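Local coordinates for protein arginase (Medicago truncatula, PDB 6VSS) that hydrolyses L-arginine to urea and L-ornithine at a two-manganese centre, forms homohexamers, and also converts agmatine to putrescine, at residues 158-163 / 180-185; 186-191 / 267-272; 198-203 / 281-286. One frame throughout, in Å; residues are numbered along the deposited sequence.

Contact 1 of 3, residues 158-163 / 180-185; sequences GDHSIS and ILHFDA. With MN (manganese (II) ion), chain J; MN (manganese (II) ion), chain I.
H160 and D184 reach from opposite directions to the same manganese ion, that of chain J, and H182 lies beside both. The H160 side chain leaves the loop after strand 151-157 with its CB pointing toward the 180-185 segment, the end of strand 178-183 and the turn beyond it. Its CB and CG come near the metal without binding it, and ND1 makes the bond, 2.2 Å from the manganese of chain J. CE1 faces D184 OD2 as well as the H182 ring, with H160 CE1 3.4 Å from H182 NE2; the two ring planes stand at 80° and the approach is oblique. H160 NE2, the far nitrogen, hydrogen-bonds S267 OG, so both nitrogens are engaged and the ring is fixed in rotation. S163 OG lies in the ring plane at its edge.

The D184 carboxylate is divided between the two metals: OD2 lies 2.1 Å from the manganese of chain J, OD1 2.2 Å from that of chain I. D184 OD2 sits at the edge of the H160 ring, 3.0 Å from H160 ND1, a closeness imposed by the shared ion.

H182 is a second-shell residue. With CG anti to the backbone N (chi1 164°), its ring is carried to where H182 NE2 can donate to the anti lone pair of D184 OD2 over 2.8 Å at 151°, the oxygen somewhat out of the ring plane; ND1 is bonded to Q218. A leucine in place of H182 would probably leave D184 OD2 without its N-H donor, and the carboxylate less firmly held against turning.

D159 OD1 accepts from S161 N, an Asx turn that shapes the backbone around H160. A histidine and a bridging aspartate presented from loop and strand ends are characteristic of the binuclear manganese centre of arginases.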
# COMPACT_ATOMS: atom_id res chain seq x y z
N GLY B 158 2.09 -15.63 -17.52
CA GLY B 158 3.22 -16.48 -17.80
C GLY B 158 4.47 -15.66 -18.03
O GLY B 158 4.38 -14.53 -18.50
N ASP B 159 5.62 -16.24 -17.72
CA ASP B 159 6.94 -15.60 -18.00
C ASP B 159 7.31 -15.79 -19.47
O ASP B 159 6.61 -16.52 -20.23
CB ASP B 159 7.95 -16.11 -17.00
CG ASP B 159 8.48 -17.49 -17.32
OD1 ASP B 159 8.54 -17.78 -18.51
OD2 ASP B 159 8.87 -18.22 -16.33
N HIS B 160 8.36 -15.10 -19.89
CA HIS B 160 8.59 -14.90 -21.32
C HIS B 160 9.04 -16.21 -21.97
O HIS B 160 9.00 -16.23 -23.17
CB HIS B 160 9.51 -13.69 -21.57
CG HIS B 160 9.11 -12.99 -22.82
ND1 HIS B 160 9.41 -11.67 -23.08
CD2 HIS B 160 8.50 -13.46 -23.93
CE1 HIS B 160 8.87 -11.35 -24.26
NE2 HIS B 160 8.35 -12.42 -24.80
N SER B 161 9.41 -17.25 -21.23
CA SER B 161 9.93 -18.55 -21.76
C SER B 161 8.93 -19.17 -22.74
O SER B 161 9.36 -19.96 -23.68
CB SER B 161 10.23 -19.53 -20.65
OG SER B 161 9.07 -19.80 -19.88
N ILE B 162 7.67 -18.85 -22.54
CA ILE B 162 6.55 -19.50 -23.28
C ILE B 162 6.60 -19.09 -24.76
O ILE B 162 6.15 -19.86 -25.63
CB ILE B 162 5.20 -19.18 -22.60
CG1 ILE B 162 4.84 -17.71 -22.73
CG2 ILE B 162 5.18 -19.63 -21.15
CD1 ILE B 162 3.46 -17.45 -22.36
N SER B 163 7.18 -17.95 -25.11
CA SER B 163 7.12 -17.46 -26.51
C SER B 163 7.85 -18.46 -27.41
O SER B 163 7.42 -18.64 -28.54
CB SER B 163 7.68 -16.08 -26.65
OG SER B 163 6.91 -15.10 -25.98
N ILE B 180 8.79 -11.17 -36.26
CA ILE B 180 8.35 -10.89 -34.88
C ILE B 180 8.58 -9.43 -34.52
O ILE B 180 9.64 -8.88 -34.79
CB ILE B 180 9.02 -11.82 -33.87
CG1 ILE B 180 8.78 -13.30 -34.20
CG2 ILE B 180 8.61 -11.43 -32.45
CD1 ILE B 180 9.46 -14.22 -33.26
N LEU B 181 7.57 -8.85 -33.92
CA LEU B 181 7.65 -7.53 -33.27
C LEU B 181 7.58 -7.86 -31.80
O LEU B 181 6.61 -8.53 -31.41
CB LEU B 181 6.46 -6.68 -33.67
CG LEU B 181 6.36 -5.38 -32.87
CD1 LEU B 181 7.63 -4.57 -33.00
CD2 LEU B 181 5.13 -4.60 -33.35
N HIS B 182 8.63 -7.50 -31.06
CA HIS B 182 8.87 -7.95 -29.68
C HIS B 182 9.07 -6.69 -28.86
O HIS B 182 10.05 -5.96 -29.13
CB HIS B 182 10.01 -8.95 -29.68
CG HIS B 182 10.63 -9.22 -28.33
ND1 HIS B 182 11.99 -9.45 -28.18
CD2 HIS B 182 10.08 -9.37 -27.11
CE1 HIS B 182 12.23 -9.74 -26.92
NE2 HIS B 182 11.07 -9.67 -26.24
N PHE B 183 8.18 -6.42 -27.92
CA PHE B 183 8.32 -5.33 -26.92
C PHE B 183 8.91 -5.92 -25.64
O PHE B 183 8.38 -6.86 -25.10
CB PHE B 183 6.98 -4.67 -26.63
CG PHE B 183 6.36 -4.00 -27.83
CD1 PHE B 183 5.48 -4.69 -28.66
CD2 PHE B 183 6.56 -2.65 -28.09
CE1 PHE B 183 4.86 -4.07 -29.74
CE2 PHE B 183 5.96 -2.04 -29.20
CZ PHE B 183 5.14 -2.76 -30.02
N ASP B 184 9.99 -5.32 -25.18
CA ASP B 184 10.66 -5.83 -23.96
C ASP B 184 11.65 -4.79 -23.42
O ASP B 184 12.21 -4.09 -24.22
CB ASP B 184 11.33 -7.14 -24.34
CG ASP B 184 11.42 -8.12 -23.19
OD1 ASP B 184 11.54 -7.71 -22.01
OD2 ASP B 184 11.23 -9.28 -23.50
N ALA B 185 11.91 -4.74 -22.12
CA ALA B 185 13.12 -4.10 -21.56
C ALA B 185 14.37 -4.92 -21.91
O ALA B 185 15.50 -4.32 -21.94
CB ALA B 185 12.98 -3.90 -20.08
MN MN J . 11.01 -10.72 -21.94
MN MN I . 11.39 -8.39 -19.89
O HOH W 1 12.46 -10.14 -20.58

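Contact 2 of 3, residues 186-191 / 267-272; sequences HPDLYH and SIDVDS. With MN (manganese (II) ion), chain I; MN (manganese (II) ion), chain J.
Where H186 meets D271 and D269, the backbones stay well apart, the closest CA atoms being those of H186 and S272 at 7.8 Å, as the irregular 186-191 loop faces the end of strand 264-269 and the 3-10 turn 270-272. Side chains converging on two metals and a water span the gap. H186 ND1 binds the manganese of chain I at 2.3 Å, and D271 grips that ion with both oxygens, D271 OD2 at 2.2 Å. The two side chains cross at about a right angle, and the imidazole and carboxylate planes are turned 67° from each other. H186 NE2 is held by E285, which steadies the ring.

D269 serves both ions through a single atom, OD2, 2.1 Å from the manganese of chain I and 2.2 Å from that of chain J. D269 OD1 accepts from D271 N over 2.8 Å in an Asx turn, which fixes the carboxylate's rotation. D188 binds the manganese of chain J through OD2, while D188 OD1 receives a hydrogen bond of 2.6 Å from the water that bridges the ions. The cations probably offset the charge of these gathered carboxylates.

D269 and D271, an Asp-x-Asp pair at a strand end, belong to the binuclear manganese centre of arginases; D188, L189 and Y190 also bind L-ornithine. D184 contributes to both coordination spheres, H160 to that of the manganese of chain J alone. Strand 264-269 lies against strand 178-183; D188 and L189 pack on helix 203-209, P187 and L189 on helix 226-234, and Y190 reaches N98 of a neighbouring subunit.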
# COMPACT_ATOMS: atom_id res chain seq x y z
N HIS B 186 14.22 -6.22 -22.19
CA HIS B 186 15.31 -7.22 -22.15
C HIS B 186 15.31 -7.95 -23.47
O HIS B 186 14.27 -8.30 -23.98
CB HIS B 186 15.12 -8.28 -21.05
CG HIS B 186 14.79 -7.70 -19.71
ND1 HIS B 186 13.47 -7.62 -19.21
CD2 HIS B 186 15.62 -7.14 -18.79
CE1 HIS B 186 13.55 -6.98 -18.03
NE2 HIS B 186 14.85 -6.69 -17.74
N PRO B 187 16.46 -8.11 -24.15
CA PRO B 187 16.43 -8.79 -25.45
C PRO B 187 15.93 -10.24 -25.38
O PRO B 187 15.56 -10.78 -26.41
CB PRO B 187 17.88 -8.70 -25.95
CG PRO B 187 18.50 -7.52 -25.18
CD PRO B 187 17.78 -7.51 -23.84
N ASP B 188 16.05 -10.90 -24.23
CA ASP B 188 15.76 -12.34 -24.08
C ASP B 188 16.49 -13.17 -25.14
O ASP B 188 15.92 -14.17 -25.57
CB ASP B 188 14.27 -12.60 -24.15
CG ASP B 188 13.48 -12.06 -22.97
OD1 ASP B 188 14.14 -11.62 -21.99
OD2 ASP B 188 12.23 -12.14 -23.03
N LEU B 189 17.78 -12.89 -25.38
CA LEU B 189 18.60 -13.58 -26.41
C LEU B 189 19.81 -14.31 -25.82
O LEU B 189 20.63 -14.75 -26.61
CB LEU B 189 19.03 -12.53 -27.43
CG LEU B 189 17.99 -12.26 -28.51
CD1 LEU B 189 18.29 -10.95 -29.24
CD2 LEU B 189 17.95 -13.42 -29.50
N TYR B 190 19.92 -14.47 -24.50
CA TYR B 190 21.02 -15.24 -23.86
C TYR B 190 21.14 -16.65 -24.46
O TYR B 190 20.11 -17.34 -24.58
CB TYR B 190 20.75 -15.47 -22.39
CG TYR B 190 21.05 -14.28 -21.52
CD1 TYR B 190 22.30 -14.10 -20.96
CD2 TYR B 190 20.05 -13.36 -21.26
CE1 TYR B 190 22.54 -13.03 -20.12
CE2 TYR B 190 20.27 -12.28 -20.42
CZ TYR B 190 21.53 -12.11 -19.87
OH TYR B 190 21.74 -11.01 -19.08
N HIS B 191 22.35 -17.11 -24.75
CA HIS B 191 22.57 -18.50 -25.23
C HIS B 191 22.36 -19.44 -24.04
O HIS B 191 21.82 -20.52 -24.25
CB HIS B 191 23.95 -18.70 -25.85
CG HIS B 191 24.22 -20.12 -26.22
ND1 HIS B 191 23.43 -20.82 -27.12
CD2 HIS B 191 25.18 -20.97 -25.81
CE1 HIS B 191 23.91 -22.03 -27.27
NE2 HIS B 191 24.98 -22.15 -26.47
N SER B 267 4.89 -10.18 -29.73
CA SER B 267 5.18 -10.60 -28.34
C SER B 267 5.31 -9.33 -27.49
O SER B 267 6.23 -8.51 -27.74
CB SER B 267 6.41 -11.42 -28.32
OG SER B 267 6.76 -11.74 -26.97
N ILE B 268 4.42 -9.12 -26.55
CA ILE B 268 4.49 -7.93 -25.65
C ILE B 268 4.93 -8.36 -24.24
O ILE B 268 4.10 -9.01 -23.50
CB ILE B 268 3.17 -7.16 -25.65
CG1 ILE B 268 2.61 -7.06 -27.09
CG2 ILE B 268 3.38 -5.81 -24.96
CD1 ILE B 268 1.41 -6.18 -27.28
N ASP B 269 6.17 -8.02 -23.85
CA ASP B 269 6.59 -8.14 -22.43
C ASP B 269 6.16 -6.84 -21.70
O ASP B 269 6.51 -5.77 -22.14
CB ASP B 269 8.06 -8.52 -22.36
CG ASP B 269 8.60 -8.70 -20.95
OD1 ASP B 269 7.99 -8.10 -20.03
OD2 ASP B 269 9.70 -9.28 -20.82
N VAL B 270 5.28 -6.96 -20.70
CA VAL B 270 4.72 -5.82 -19.92
C VAL B 270 5.89 -4.98 -19.36
O VAL B 270 5.69 -3.77 -19.21
CB VAL B 270 3.79 -6.29 -18.79
CG1 VAL B 270 3.24 -5.11 -17.96
CG2 VAL B 270 2.63 -7.10 -19.36
N ASP B 271 7.05 -5.59 -19.08
CA ASP B 271 8.22 -4.83 -18.54
C ASP B 271 8.86 -3.97 -19.62
O ASP B 271 9.65 -3.14 -19.17
CB ASP B 271 9.29 -5.62 -17.79
CG ASP B 271 10.18 -6.53 -18.60
OD1 ASP B 271 10.27 -6.41 -19.81
OD2 ASP B 271 10.71 -7.40 -18.00
N SER B 272 8.42 -4.01 -20.88
CA SER B 272 8.73 -2.96 -21.89
C SER B 272 8.29 -1.58 -21.37
O SER B 272 9.00 -0.60 -21.62
CB SER B 272 8.14 -3.23 -23.24
OG SER B 272 6.72 -3.26 -23.22
MN MN I . 11.39 -8.39 -19.89
MN MN J . 11.01 -10.72 -21.94
O HOH W 1 12.46 -10.14 -20.58

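Contact 3 of 3, residues 198-203 / 281-286; sequences YSHASP and VSHHEP
Two loops over the binuclear manganese site of this arginase meet here through H200 and H283, next to the pocket where S76 binds L-ornithine. H200 CE1 comes to 3.1 Å from H283 NE2, the closest approach of the two segments, and H200 NE2 is 3.5 Å from the same nitrogen of H283. The side chains arrive from opposite directions. H283 NE2 lies at the edge of the H200 ring, near its plane, whereas the H283 ring is met obliquely; the planes are 51° apart and the centroids 5.1 Å.

No hydrogen bond joins the two rings. In H200, CG stands between the backbone N and the carbonyl carbon (chi1 77°), a rotation that sends the ring across to H283. Its nitrogens bond E312 through ND1 and S76 through NE2, which fix the ring's rotation and link it to S76, the L-ornithine ligand, and to E312, which probably contacts substrate. H283 ND1 is bonded to the backbone oxygen of S96 of a neighbouring subunit. The backbone carrying H200 is shaped by a type I turn from S199 to S202, and S199 OG accepts from A201 N at 3.1 Å in an ST turn.

The 198-203 loop leads directly into helix 203-209, and Y198 packs on helix 131-146. The 281-286 loop, between strand 264-269 and helix 291-300, runs along the subunit interface, where P286 O is bonded to K330 of a neighbouring subunit.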
# COMPACT_ATOMS: atom_id res chain seq x y z
N TYR B 198 15.42 -23.28 -21.18
CA TYR B 198 14.03 -22.75 -21.30
C TYR B 198 13.86 -21.47 -20.47
O TYR B 198 12.71 -21.14 -20.13
CB TYR B 198 13.03 -23.80 -20.80
CG TYR B 198 13.01 -25.03 -21.66
CD1 TYR B 198 12.37 -25.00 -22.89
CD2 TYR B 198 13.68 -26.20 -21.29
CE1 TYR B 198 12.36 -26.11 -23.72
CE2 TYR B 198 13.67 -27.32 -22.11
CZ TYR B 198 13.00 -27.27 -23.32
OH TYR B 198 12.96 -28.34 -24.18
N SER B 199 14.94 -20.80 -20.08
CA SER B 199 14.89 -19.57 -19.24
C SER B 199 14.02 -18.51 -19.92
O SER B 199 14.03 -18.46 -21.16
CB SER B 199 16.29 -19.04 -18.99
OG SER B 199 16.29 -17.69 -18.54
N HIS B 200 13.44 -17.59 -19.15
CA HIS B 200 12.65 -16.45 -19.69
C HIS B 200 13.55 -15.40 -20.33
O HIS B 200 13.01 -14.46 -20.94
CB HIS B 200 11.75 -15.88 -18.61
CG HIS B 200 12.40 -15.02 -17.59
ND1 HIS B 200 11.67 -14.09 -16.88
CD2 HIS B 200 13.67 -14.93 -17.14
CE1 HIS B 200 12.44 -13.48 -16.01
NE2 HIS B 200 13.66 -13.98 -16.13
N ALA B 201 14.88 -15.61 -20.28
CA ALA B 201 15.93 -14.73 -20.84
C ALA B 201 16.59 -15.33 -22.10
O ALA B 201 17.56 -14.70 -22.59
CB ALA B 201 16.96 -14.51 -19.74
N SER B 202 16.15 -16.51 -22.57
CA SER B 202 16.61 -17.18 -23.83
C SER B 202 15.49 -17.54 -24.82
O SER B 202 15.78 -18.17 -25.84
CB SER B 202 17.36 -18.41 -23.49
OG SER B 202 18.42 -18.02 -22.65
N PRO B 203 14.21 -17.16 -24.64
CA PRO B 203 13.21 -17.60 -25.59
C PRO B 203 13.66 -17.26 -27.00
O PRO B 203 13.50 -18.06 -27.87
CB PRO B 203 11.92 -16.88 -25.21
CG PRO B 203 12.32 -15.81 -24.18
CD PRO B 203 13.61 -16.31 -23.58
N VAL B 281 5.40 -6.17 -12.44
CA VAL B 281 6.32 -7.05 -13.22
C VAL B 281 7.41 -7.56 -12.28
O VAL B 281 7.65 -6.89 -11.27
CB VAL B 281 6.96 -6.29 -14.41
CG1 VAL B 281 5.91 -5.85 -15.42
CG2 VAL B 281 7.78 -5.09 -13.99
N SER B 282 8.11 -8.63 -12.64
CA SER B 282 9.28 -9.14 -11.89
C SER B 282 10.52 -8.22 -12.02
O SER B 282 11.21 -8.03 -11.01
CB SER B 282 9.59 -10.58 -12.33
OG SER B 282 8.52 -11.45 -11.96
N HIS B 283 10.78 -7.61 -13.17
CA HIS B 283 12.05 -6.90 -13.42
C HIS B 283 11.73 -5.43 -13.66
O HIS B 283 11.56 -5.08 -14.79
CB HIS B 283 12.77 -7.52 -14.63
CG HIS B 283 13.09 -8.95 -14.38
ND1 HIS B 283 14.25 -9.33 -13.73
CD2 HIS B 283 12.37 -10.07 -14.58
CE1 HIS B 283 14.25 -10.65 -13.59
NE2 HIS B 283 13.10 -11.14 -14.09
N HIS B 284 11.69 -4.61 -12.63
CA HIS B 284 11.57 -3.15 -12.81
C HIS B 284 12.81 -2.61 -13.57
O HIS B 284 13.92 -2.86 -13.12
CB HIS B 284 11.37 -2.47 -11.47
CG HIS B 284 10.05 -2.72 -10.86
ND1 HIS B 284 9.90 -2.85 -9.49
CD2 HIS B 284 8.83 -2.86 -11.37
CE1 HIS B 284 8.66 -3.14 -9.22
NE2 HIS B 284 7.97 -3.11 -10.34
N GLU B 285 12.66 -1.91 -14.70
CA GLU B 285 13.81 -1.28 -15.41
C GLU B 285 13.44 0.17 -15.72
O GLU B 285 12.80 0.43 -16.73
CB GLU B 285 14.15 -2.01 -16.73
CG GLU B 285 14.46 -3.48 -16.56
CD GLU B 285 15.82 -3.80 -15.95
OE1 GLU B 285 16.65 -2.85 -15.87
OE2 GLU B 285 16.04 -5.01 -15.54
N PRO B 286 13.82 1.16 -14.90
CA PRO B 286 13.39 2.53 -15.16
C PRO B 286 13.86 3.05 -16.52
O PRO B 286 14.86 2.58 -17.07
CB PRO B 286 13.96 3.35 -14.00
CG PRO B 286 14.09 2.30 -12.88
CD PRO B 286 14.51 1.01 -13.61

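All three contacts lie in the arginase fold, at the carboxyl ends of the strands of a parallel eight-stranded sheet. Contact 1 closes before the other two open, while contacts 2 and 3 alternate their segments along the chain. Centres are about 5 Å apart for contacts 1 and 2, about 6 Å for 2 and 3, and about 9 Å for 1 and 3. Contacts 1 and 2 use the neighbouring strands 178-183 and 264-269 and share both manganese ions and the bridging water; contact 3 adds the surrounding loops, and both it and contact 2 touch a second subunit. Metal site, substrate pocket and hexamer interface thus lie close together, consistent with a neighbouring subunit helping to hold the substrate.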